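Local structure of agglutinin (Narcissus pseudonarcissus, 3DZW) at residues V32-V36 with D37-W41; N2-Y5 with S6-L10. The protein binds mannose-containing glycans such as alpha-1,3-linked mannobiose, as a tetrameric all-beta lectin of the monocot mannose-binding type. All coordinates share one frame; numbering follows the deposited sequence.

How the contacts relate
Contact 1 and contact 2 are both built round a tight turn, and in each the two halves follow each other directly, but they serve different parts of the lectin. Residues 32-36 and 37-41 form a hairpin that carries Tyr34 and Pro39 of one mannose pocket and, at its tip, touches a second mannose. Residues 2-5 and 6-10 instead form a bend by which the chain passes from one antiparallel sheet to another; the Tyr5 side chain is still about 5 Å from a bound mannose. The centres of the two contacts lie about 20 Å apart, and their nearest atoms, about 8 Å apart, do not touch. Both contacts touch the third subunit.

Contact 1. Residues V32-V36 with D37-W41. With MAN (alpha-D-mannopyranose), chain G; MAN (alpha-D-mannopyranose), chain D.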
loop_
_atom_site.group_PDB
_atom_site.type_symbol
_atom_site.label_atom_id
_atom_site.label_comp_id
_atom_site.label_asym_id
_atom_site.label_seq_id
_atom_site.Cartn_x
_atom_site.Cartn_y
_atom_site.Cartn_z
ATOM N N VAL A 32 4.076 -19.564 7.945
ATOM C CA VAL A 32 3.990 -18.845 9.202
ATOM C C VAL A 32 3.467 -17.395 9.134
ATOM O O VAL A 32 3.746 -16.666 8.183
ATOM C CB VAL A 32 5.417 -18.760 9.825
ATOM C CG1 VAL A 32 5.384 -18.141 11.228
ATOM C CG2 VAL A 32 6.078 -20.141 9.863
ATOM N N LEU A 33 2.702 -17.008 10.172
ATOM C CA LEU A 33 2.187 -15.654 10.333
ATOM C C LEU A 33 3.001 -14.971 11.406
ATOM O O LEU A 33 3.079 -15.467 12.547
ATOM C CB LEU A 33 0.713 -15.661 10.747
ATOM C CG LEU A 33 0.064 -14.281 11.028
ATOM C CD1 LEU A 33 0.081 -13.392 9.789
ATOM C CD2 LEU A 33 -1.356 -14.442 11.543
ATOM N N TYR A 34 3.633 -13.837 11.055
ATOM C CA TYR A 34 4.440 -13.059 12.009
ATOM C C TYR A 34 3.856 -11.695 12.321
ATOM O O TYR A 34 3.280 -11.040 11.447
ATOM C CB TYR A 34 5.864 -12.813 11.468
ATOM C CG TYR A 34 6.758 -14.015 11.387
ATOM C CD1 TYR A 34 7.500 -14.428 12.496
ATOM C CD2 TYR A 34 6.907 -14.717 10.196
ATOM C CE1 TYR A 34 8.332 -15.520 12.433
ATOM C CE2 TYR A 34 7.742 -15.822 10.118
ATOM C CZ TYR A 34 8.456 -16.219 11.242
ATOM O OH TYR A 34 9.297 -17.315 11.180
ATOM N N ASP A 35 4.003 -11.271 13.583
ATOM C CA ASP A 35 3.613 -9.951 14.021
ATOM C C ASP A 35 4.968 -9.339 14.310
ATOM O O ASP A 35 5.526 -9.506 15.404
ATOM C CB ASP A 35 2.699 -9.996 15.233
ATOM C CG ASP A 35 2.251 -8.606 15.692
ATOM O OD1 ASP A 35 2.827 -7.616 15.239
ATOM O OD2 ASP A 35 1.319 -8.518 16.520
ATOM N N VAL A 36 5.518 -8.651 13.295
ATOM C CA VAL A 36 6.870 -8.085 13.352
ATOM C C VAL A 36 7.850 -9.300 13.485
ATOM O O VAL A 36 7.944 -10.103 12.561
ATOM C CB VAL A 36 7.071 -6.997 14.459
ATOM C CG1 VAL A 36 8.483 -6.421 14.381
ATOM C CG2 VAL A 36 6.095 -5.902 14.304
ATOM N N ASP A 37 8.519 -9.460 14.635
ATOM C CA ASP A 37 9.474 -10.580 14.818
ATOM C C ASP A 37 8.906 -11.788 15.580
ATOM O O ASP A 37 9.627 -12.766 15.819
ATOM C CB ASP A 37 10.765 -10.086 15.531
ATOM C CG ASP A 37 10.493 -9.503 16.944
ATOM O OD1 ASP A 37 9.474 -8.789 17.127
ATOM O OD2 ASP A 37 11.325 -9.736 17.851
ATOM N N LYS A 38 7.617 -11.743 15.930
ATOM C CA LYS A 38 7.005 -12.820 16.723
ATOM C C LYS A 38 6.042 -13.712 15.933
ATOM O O LYS A 38 5.058 -13.220 15.379
ATOM C CB LYS A 38 6.280 -12.194 17.911
ATOM C CG LYS A 38 7.209 -11.293 18.739
ATOM C CD LYS A 38 6.513 -10.611 19.865
ATOM C CE LYS A 38 7.464 -9.624 20.561
ATOM N NZ LYS A 38 7.948 -8.540 19.615
ATOM N N PRO A 39 6.330 -15.047 15.877
ATOM C CA PRO A 39 5.432 -15.951 15.172
ATOM C C PRO A 39 4.195 -16.195 16.019
ATOM O O PRO A 39 4.311 -16.524 17.204
ATOM C CB PRO A 39 6.256 -17.228 15.027
ATOM C CG PRO A 39 7.200 -17.205 16.165
ATOM C CD PRO A 39 7.483 -15.762 16.464
ATOM N N ILE A 40 3.023 -16.016 15.424
ATOM C CA ILE A 40 1.743 -16.195 16.145
ATOM C C ILE A 40 0.890 -17.393 15.637
ATOM O O ILE A 40 -0.041 -17.816 16.320
ATOM C CB ILE A 40 0.898 -14.879 16.131
ATOM C CG1 ILE A 40 0.568 -14.440 14.707
ATOM C CG2 ILE A 40 1.643 -13.760 16.881
ATOM C CD1 ILE A 40 -0.274 -13.184 14.640
ATOM N N TRP A 41 1.215 -17.920 14.448
ATOM C CA TRP A 41 0.503 -19.075 13.876
ATOM C C TRP A 41 1.380 -19.736 12.832
ATOM O O TRP A 41 2.166 -19.063 12.152
ATOM C CB TRP A 41 -0.829 -18.651 13.245
ATOM C CG TRP A 41 -1.686 -19.816 12.714
ATOM C CD1 TRP A 41 -2.689 -20.464 13.379
ATOM C CD2 TRP A 41 -1.598 -20.439 11.420
ATOM N NE1 TRP A 41 -3.230 -21.453 12.580
ATOM C CE2 TRP A 41 -2.576 -21.463 11.379
ATOM C CE3 TRP A 41 -0.781 -20.239 10.299
ATOM C CZ2 TRP A 41 -2.765 -22.276 10.254
ATOM C CZ3 TRP A 41 -0.970 -21.051 9.181
ATOM C CH2 TRP A 41 -1.957 -22.058 9.171
HETATM C C1 MAN G . 13.010 -7.746 20.842
HETATM C C2 MAN G . 11.558 -7.551 20.437
HETATM C C3 MAN G . 10.846 -6.607 21.408
HETATM C C4 MAN G . 11.018 -7.101 22.826
HETATM C C5 MAN G . 12.502 -7.283 23.132
HETATM C C6 MAN G . 12.737 -7.804 24.553
HETATM O O2 MAN G . 10.908 -8.802 20.415
HETATM O O3 MAN G . 9.462 -6.515 21.105
HETATM O O4 MAN G . 10.443 -6.156 23.696
HETATM O O5 MAN G . 13.077 -8.195 22.194
HETATM O O6 MAN G . 12.451 -9.185 24.596
HETATM C C1 MAN D . 10.111 -23.209 13.089
HETATM C C2 MAN D . 10.745 -22.348 11.926
HETATM C C3 MAN D . 10.781 -20.881 12.329
HETATM C C4 MAN D . 9.372 -20.406 12.774
HETATM C C5 MAN D . 8.753 -21.292 13.885
HETATM C C6 MAN D . 7.312 -20.906 14.156
HETATM O O1 MAN D . 11.048 -23.783 14.118
HETATM O O2 MAN D . 10.012 -22.523 10.736
HETATM O O3 MAN D . 11.266 -20.125 11.235
HETATM O O4 MAN D . 9.438 -19.087 13.247
HETATM O O5 MAN D . 8.765 -22.681 13.553
HETATM O O6 MAN D . 6.757 -21.817 15.088
HETATM O O HOH W 1 5.231 -8.117 17.860
#
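Tyr34 and Pro39 supply two of the five residues of a mannose pocket on a beta hairpin, strands 31-35 and 38-42, closed by a type II' turn from Asp35 to Lys38. Their side chains cross, with Tyr34 CE1 3.7 Å from Pro39 CB, and Val32 CG1 covers one face of the tyrosine ring near its rim. This packing flanks the ring, while two bonds fix the OH: it accepts from O4 of the mannose of chain D (2.7 Å) and is bonded to Gln26 OE1. Gln26, Asp28 and Asn30 complete the site with hydrogen bonds to mannose, and Pro39, whose CB approaches C6 of the sugar, adds an apolar surface.

Leu33 bonds Trp41 O through its N and Ile40 N through its O, 2.9 Å each, so two residues face one: a beta bulge, where the register shifts by one. Asp35 and Lys38 bond each other in both directions. Val36, second in the turn, takes the positive phi (64°) this position demands, where glycine is usual. At the tip, the bend at the end of the Lys38 chain (chi4 61°) brings NZ to Asp37 OD1, a 2.9 Å salt bridge on the syn side. Together they grip a mannose of chain G: Asp37 OD2 accepts from its O2 (2.8 Å), and Lys38 NZ donates to O2 and O3 (2.9 Å to O3).

On the face of the sheet opposite Tyr34, Leu33 CD2 packs on Ile40 CD1, and Asp35 pairs with Arg20 and Arg92. Strand 31-35 continues the sheet onto strand 21-25, where Leu33 and Trp41 both rest on Phe23.

Contact 2. Residues N2-Y5 with S6-L10; sequences NILY and SGETL
Tyr5 and Glu8 are the first and last residues of a type II turn that leads from strand 3-5 to strand 8-10, and Glu8 N closes it on Tyr5 O at 3.0 Å. Gly7, at the third position, has a backbone shape, with phi 98°, that glycine takes without strain.

With CG anti to its own carbonyl carbon (chi1 -63°) and the chain extended beyond, Glu8 runs alongside Tyr5. Its OE1 accepts Tyr5 N at 3.0 Å, the donor standing above the carboxylate plane. The same oxygen sits at the edge of the Tyr5 ring, 3.6 Å from Tyr5 CD1, and the ring and carboxylate planes are perpendicular. Ile3 CG2 lies over the centre of one face of that ring.

On the other side of the strand Leu4 swings CG anti to its backbone N (chi1 -177°), which carries CD1 to 3.7 Å from Glu8 CB and 4.0 Å from Leu10 CD2, a branched apolar pair suited to the buried side that also meets Leu54.

Glu8 thus divides its carboxylate: OE1 holds the turn, while OE2 makes a salt bridge to Lys90 of the third subunit, so the carboxylate probably stays ionised, with one oxygen bonded within the turn and the other at the subunit interface.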
loop_
_atom_site.group_PDB
_atom_site.type_symbol
_atom_site.label_atom_id
_atom_site.label_comp_id
_atom_site.label_asym_id
_atom_site.label_seq_id
_atom_site.Cartn_x
_atom_site.Cartn_y
_atom_site.Cartn_z
ATOM N N ASN A 2 -2.059 -8.013 0.038
ATOM C CA ASN A 2 -2.755 -8.588 1.204
ATOM C C ASN A 2 -3.705 -9.741 0.825
ATOM O O ASN A 2 -4.334 -10.340 1.709
ATOM C CB ASN A 2 -3.528 -7.503 2.013
ATOM C CG ASN A 2 -4.616 -6.798 1.195
ATOM O OD1 ASN A 2 -4.599 -6.814 -0.038
ATOM N ND2 ASN A 2 -5.547 -6.154 1.888
ATOM N N ILE A 3 -3.799 -10.059 -0.493
ATOM C CA ILE A 3 -4.700 -11.127 -0.977
ATOM C C ILE A 3 -4.041 -12.137 -1.907
ATOM O O ILE A 3 -3.249 -11.768 -2.807
ATOM C CB ILE A 3 -5.927 -10.526 -1.760
ATOM C CG1 ILE A 3 -6.690 -9.526 -0.911
ATOM C CG2 ILE A 3 -6.873 -11.654 -2.272
ATOM C CD1 ILE A 3 -7.879 -8.867 -1.667
ATOM N N LEU A 4 -4.344 -13.422 -1.672
ATOM C CA LEU A 4 -3.905 -14.498 -2.521
ATOM C C LEU A 4 -5.209 -14.984 -3.189
ATOM O O LEU A 4 -6.083 -15.565 -2.523
ATOM C CB LEU A 4 -3.217 -15.622 -1.752
ATOM C CG LEU A 4 -2.660 -16.781 -2.627
ATOM C CD1 LEU A 4 -1.566 -16.275 -3.556
ATOM C CD2 LEU A 4 -2.143 -17.938 -1.781
ATOM N N TYR A 5 -5.352 -14.702 -4.489
ATOM C CA TYR A 5 -6.574 -15.067 -5.247
ATOM C C TYR A 5 -6.585 -16.516 -5.674
ATOM O O TYR A 5 -5.524 -17.122 -5.850
ATOM C CB TYR A 5 -6.725 -14.162 -6.489
ATOM C CG TYR A 5 -6.986 -12.696 -6.176
ATOM C CD1 TYR A 5 -5.939 -11.803 -5.994
ATOM C CD2 TYR A 5 -8.290 -12.209 -6.081
ATOM C CE1 TYR A 5 -6.187 -10.442 -5.707
ATOM C CE2 TYR A 5 -8.545 -10.858 -5.792
ATOM C CZ TYR A 5 -7.494 -9.988 -5.612
ATOM O OH TYR A 5 -7.748 -8.662 -5.333
ATOM N N SER A 6 -7.793 -17.096 -5.829
ATOM C CA SER A 6 -7.899 -18.491 -6.280
ATOM C C SER A 6 -7.257 -18.593 -7.660
ATOM O O SER A 6 -7.480 -17.725 -8.534
ATOM C CB SER A 6 -9.362 -19.009 -6.271
ATOM O OG SER A 6 -10.231 -18.200 -7.045
ATOM N N GLY A 7 -6.437 -19.634 -7.846
ATOM C CA GLY A 7 -5.700 -19.841 -9.094
ATOM C C GLY A 7 -4.249 -19.316 -8.992
ATOM O O GLY A 7 -3.462 -19.467 -9.937
ATOM N N GLU A 8 -3.907 -18.692 -7.842
ATOM C CA GLU A 8 -2.540 -18.147 -7.594
ATOM C C GLU A 8 -1.794 -18.961 -6.555
ATOM O O GLU A 8 -2.409 -19.693 -5.752
ATOM C CB GLU A 8 -2.591 -16.684 -7.132
ATOM C CG GLU A 8 -3.183 -15.697 -8.152
ATOM C CD GLU A 8 -3.140 -14.234 -7.660
ATOM O OE1 GLU A 8 -3.127 -14.004 -6.421
ATOM O OE2 GLU A 8 -3.138 -13.319 -8.516
ATOM N N THR A 9 -0.468 -18.818 -6.549
ATOM C CA THR A 9 0.387 -19.531 -5.616
ATOM C C THR A 9 1.496 -18.657 -5.054
ATOM O O THR A 9 1.870 -17.642 -5.654
ATOM C CB THR A 9 1.093 -20.724 -6.293
ATOM O OG1 THR A 9 1.948 -20.239 -7.347
ATOM C CG2 THR A 9 0.082 -21.729 -6.868
ATOM N N LEU A 10 2.014 -19.056 -3.888
ATOM C CA LEU A 10 3.139 -18.391 -3.274
ATOM C C LEU A 10 4.316 -19.342 -3.386
ATOM O O LEU A 10 4.267 -20.462 -2.858
ATOM C CB LEU A 10 2.894 -18.033 -1.794
ATOM C CG LEU A 10 1.844 -16.976 -1.431
ATOM C CD1 LEU A 10 1.785 -16.803 0.076
ATOM C CD2 LEU A 10 2.131 -15.633 -2.106
#